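Local coordinates for DegV family protein (Eubacterium eligens, PDB 3FDJ) that is of unknown function but, as a member of the DegV family, probably binds fatty acids or related lipids, at residues A179-I184 and K201-K206. Numbering follows the deposited sequence.
With NA (sodium ion), chain E; ACY (acetic acid), chain F.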
ATOM      1  N   ALA A 179      -8.588  19.553  -1.770  1.00 13.53           N
ATOM      2  CA  ALA A 179      -7.245  19.586  -1.230  1.00 15.34           C
ATOM      3  C   ALA A 179      -6.434  20.678  -1.887  1.00 15.99           C
ATOM      4  O   ALA A 179      -5.317  20.922  -1.467  1.00 17.31           O
ATOM      5  CB  ALA A 179      -6.544  18.200  -1.368  1.00 14.65           C
ATOM      6  N   GLU A 180      -6.993  21.368  -2.885  1.00 16.99           N
ATOM      7  CA  GLU A 180      -6.301  22.488  -3.503  1.00 17.53           C
ATOM      8  C   GLU A 180      -6.230  23.688  -2.571  1.00 17.23           C
ATOM      9  O   GLU A 180      -5.387  24.566  -2.772  1.00 18.60           O
ATOM     10  CB  GLU A 180      -6.955  22.869  -4.842  1.00 18.57           C
ATOM     11  CG  GLU A 180      -6.694  21.830  -5.938  1.00 20.97           C
ATOM     12  CD  GLU A 180      -7.637  21.952  -7.145  1.00 25.17           C
ATOM     13  OE1 GLU A 180      -8.250  23.022  -7.349  1.00 26.56           O
ATOM     14  OE2 GLU A 180      -7.775  20.950  -7.888  1.00 27.20           O
ATOM     15  N   VAL A 181      -7.115  23.744  -1.569  1.00 15.48           N
ATOM     16  CA  VAL A 181      -7.123  24.827  -0.588  1.00 14.73           C
ATOM     17  C   VAL A 181      -6.031  24.564   0.456  1.00 14.65           C
ATOM     18  O   VAL A 181      -5.929  23.453   0.986  1.00 13.69           O
ATOM     19  CB  VAL A 181      -8.505  24.951   0.100  1.00 14.80           C
ATOM     20  CG1 VAL A 181      -8.474  25.935   1.276  1.00 14.16           C
ATOM     21  CG2 VAL A 181      -9.553  25.385  -0.925  1.00 14.37           C
ATOM     22  N   LEU A 182      -5.211  25.579   0.731  1.00 15.16           N
ATOM     23  CA  LEU A 182      -4.066  25.410   1.652  1.00 15.39           C
ATOM     24  C   LEU A 182      -4.546  25.093   3.064  1.00 14.21           C
ATOM     25  O   LEU A 182      -5.346  25.837   3.637  1.00 13.32           O
ATOM     26  CB  LEU A 182      -3.214  26.673   1.688  1.00 16.49           C
ATOM     27  CG  LEU A 182      -1.902  26.571   2.484  1.00 19.76           C
ATOM     28  CD1 LEU A 182      -0.903  25.650   1.766  1.00 21.53           C
ATOM     29  CD2 LEU A 182      -1.329  27.939   2.713  1.00 22.11           C
ATOM     30  N   GLY A 183      -4.045  23.987   3.616  1.00 13.29           N
ATOM     31  CA  GLY A 183      -4.437  23.531   4.952  1.00 13.23           C
ATOM     32  C   GLY A 183      -5.589  22.534   5.001  1.00 12.45           C
ATOM     33  O   GLY A 183      -5.977  22.088   6.088  1.00 12.52           O
ATOM     34  N   ILE A 184      -6.165  22.206   3.841  1.00 11.20           N
ATOM     35  CA  ILE A 184      -7.220  21.213   3.762  1.00 10.41           C
ATOM     36  C   ILE A 184      -6.654  19.893   3.253  1.00 10.90           C
ATOM     37  O   ILE A 184      -5.996  19.863   2.219  1.00 10.10           O
ATOM     38  CB  ILE A 184      -8.390  21.651   2.829  1.00 10.77           C
ATOM     39  CG1 ILE A 184      -9.014  22.933   3.336  1.00 12.18           C
ATOM     40  CG2 ILE A 184      -9.479  20.564   2.775  1.00 10.12           C
ATOM     41  CD1 ILE A 184      -9.519  22.839   4.790  1.00 15.03           C
ATOM     42  N   LYS A 201     -13.364  16.048   4.213  1.00 18.18           N
ATOM     43  CA  LYS A 201     -12.218  16.957   4.234  1.00 18.20           C
ATOM     44  C   LYS A 201     -11.867  17.228   5.665  1.00 18.34           C
ATOM     45  O   LYS A 201     -12.670  16.997   6.578  1.00 18.34           O
ATOM     46  CB  LYS A 201     -12.570  18.268   3.541  1.00 19.19           C
ATOM     47  CG  LYS A 201     -13.413  19.191   4.374  1.00 19.76           C
ATOM     48  CD  LYS A 201     -13.986  20.303   3.574  1.00 23.30           C
ATOM     49  CE  LYS A 201     -13.568  21.623   4.088  1.00 23.89           C
ATOM     50  NZ  LYS A 201     -13.883  22.664   3.080  1.00 25.83           N
ATOM     51  N   CYS A 202     -10.686  17.783   5.875  1.00 18.05           N
ATOM     52  CA  CYS A 202     -10.247  18.019   7.199  1.00 18.51           C
ATOM     53  C   CYS A 202      -9.279  19.191   7.284  1.00 17.31           C
ATOM     54  O   CYS A 202      -8.309  19.240   6.540  1.00 15.73           O
ATOM     55  CB  CYS A 202      -9.573  16.736   7.635  1.00 20.34           C
ATOM     56  SG  CYS A 202      -9.278  16.719   9.295  1.00 25.66           S
ATOM     57  N   ARG A 203      -9.536  20.146   8.180  1.00 16.12           N
ATOM     58  CA  ARG A 203      -8.584  21.233   8.421  1.00 16.31           C
ATOM     59  C   ARG A 203      -7.728  21.008   9.680  1.00 16.14           C
ATOM     60  O   ARG A 203      -8.148  21.331  10.815  1.00 16.59           O
ATOM     61  CB  ARG A 203      -9.285  22.594   8.532  1.00 17.00           C
ATOM     62  CG  ARG A 203      -8.270  23.737   8.731  1.00 19.87           C
ATOM     63  CD  ARG A 203      -8.843  25.159   8.561  1.00 24.33           C
ATOM     64  NE  ARG A 203      -8.839  25.565   7.157  1.00 28.04           N
ATOM     65  CZ  ARG A 203      -7.762  25.954   6.470  1.00 30.23           C
ATOM     66  NH1 ARG A 203      -7.889  26.268   5.186  1.00 29.91           N
ATOM     67  NH2 ARG A 203      -6.564  26.027   7.045  1.00 31.13           N
ATOM     68  N   GLY A 204      -6.538  20.474   9.466  1.00 14.79           N
ATOM     69  CA  GLY A 204      -5.515  20.386  10.492  1.00 14.72           C
ATOM     70  C   GLY A 204      -5.414  19.038  11.164  1.00 13.73           C
ATOM     71  O   GLY A 204      -6.352  18.235  11.136  1.00 14.26           O
ATOM     72  N   ASP A 205      -4.269  18.824  11.802  1.00 13.16           N
ATOM     73  CA  ASP A 205      -3.953  17.561  12.453  1.00 12.53           C
ATOM     74  C   ASP A 205      -4.932  17.158  13.556  1.00 11.72           C
ATOM     75  O   ASP A 205      -5.345  15.991  13.621  1.00 10.84           O
ATOM     76  CB  ASP A 205      -2.559  17.609  13.055  1.00 13.59           C
ATOM     77  CG  ASP A 205      -1.456  17.820  12.012  1.00 16.40           C
ATOM     78  OD1 ASP A 205      -1.707  17.650  10.795  1.00 18.92           O
ATOM     79  OD2 ASP A 205      -0.319  18.141  12.448  1.00 20.91           O
ATOM     80  N   LYS A 206      -5.286  18.086  14.438  1.00 10.26           N
ATOM     81  CA  LYS A 206      -6.135  17.702  15.560  1.00 10.43           C
ATOM     82  C   LYS A 206      -7.509  17.229  15.084  1.00  9.57           C
ATOM     83  O   LYS A 206      -8.041  16.233  15.587  1.00  9.96           O
ATOM     84  CB  LYS A 206      -6.274  18.834  16.567  1.00 10.27           C
ATOM     85  CG  LYS A 206      -5.015  19.008  17.420  1.00 13.45           C
ATOM     86  CD  LYS A 206      -5.263  20.042  18.495  1.00 17.45           C
ATOM     87  CE  LYS A 206      -5.038  21.425  17.957  1.00 21.41           C
ATOM     88  NZ  LYS A 206      -3.598  21.779  18.086  1.00 26.00           N
TER
HETATM   89 NA    NA E 279      -4.405  20.840   0.782  1.00 23.71          NA
HETATM   90  C   ACY F 280     -11.679  25.741   5.483  1.00 41.58           C
HETATM   91  O   ACY F 280     -10.839  25.966   4.580  1.00 41.72           O
HETATM   92  OXT ACY F 280     -11.366  25.274   6.610  1.00 41.01           O
HETATM   93  CH3 ACY F 280     -13.124  26.051   5.192  1.00 41.30           C
HETATM   94  O   HOH W   1      -5.095  19.514   7.146  1.00 29.37           O
HETATM   95  O   HOH W   2      -3.153  21.035   2.494  1.00 23.89           O
HETATM   96  O   HOH W   3      -2.808  22.069  -0.282  1.00 24.78           O
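Arg-203 reaches across to the turn that precedes its partner strand, its NH1 donating to the carbonyl O of Leu-182 at 3.0 Å. The bond is bent, 143° at the hydrogen, and Leu-182 O lies tilted out of the guanidinium plane. With CG anti to the backbone N (chi1 -178°) and the chain folded over at its third torsion (-85°), the guanidinium is brought alongside the turn, with Leu-182 O and Val-181 CG1 toward its edge, and the Gly-183 carbonyl O lies over one face, displaced toward its rim. At its edge an acetate, probably from the crystallisation liquor, is held by two N-H groups, NE to OXT at 2.6 Å and NH1 to O at 3.0 Å; NH1 thus serves both the turn and the acetate. The Ile-184 side chain crosses that of Arg-203 at about a right angle: CD1 approaches the guanidinium obliquely, 3.7 Å from Arg-203 NE, and also touches both acetate oxygens, while CG2, on the other branch, meets Lys-201 CB at 3.9 Å. Without these two branches, an alanine at Ile-184 would probably leave a gap between the aliphatic part of Arg-203 and Lys-201 CB. The segments meet where the type II turn Val-181 to Ile-184 leads into strand 184-190, which pairs antiparallel with 196-203, an outermost strand of the six-stranded mixed sheet. Gly-183 occupies the third position of that turn with positive phi, where a CB would clash with Arg-203 NH2. Its carbonyl O takes a hydrogen bond from a water that in turn accepts from the N of Gly-204, the N-cap of helix 205-219. The carbonyl oxygens of Ala-179 and Ile-184, at the two ends of the loop and each 2.4 Å from the sodium ion, join Lys-160 O and two waters in its coordination shell.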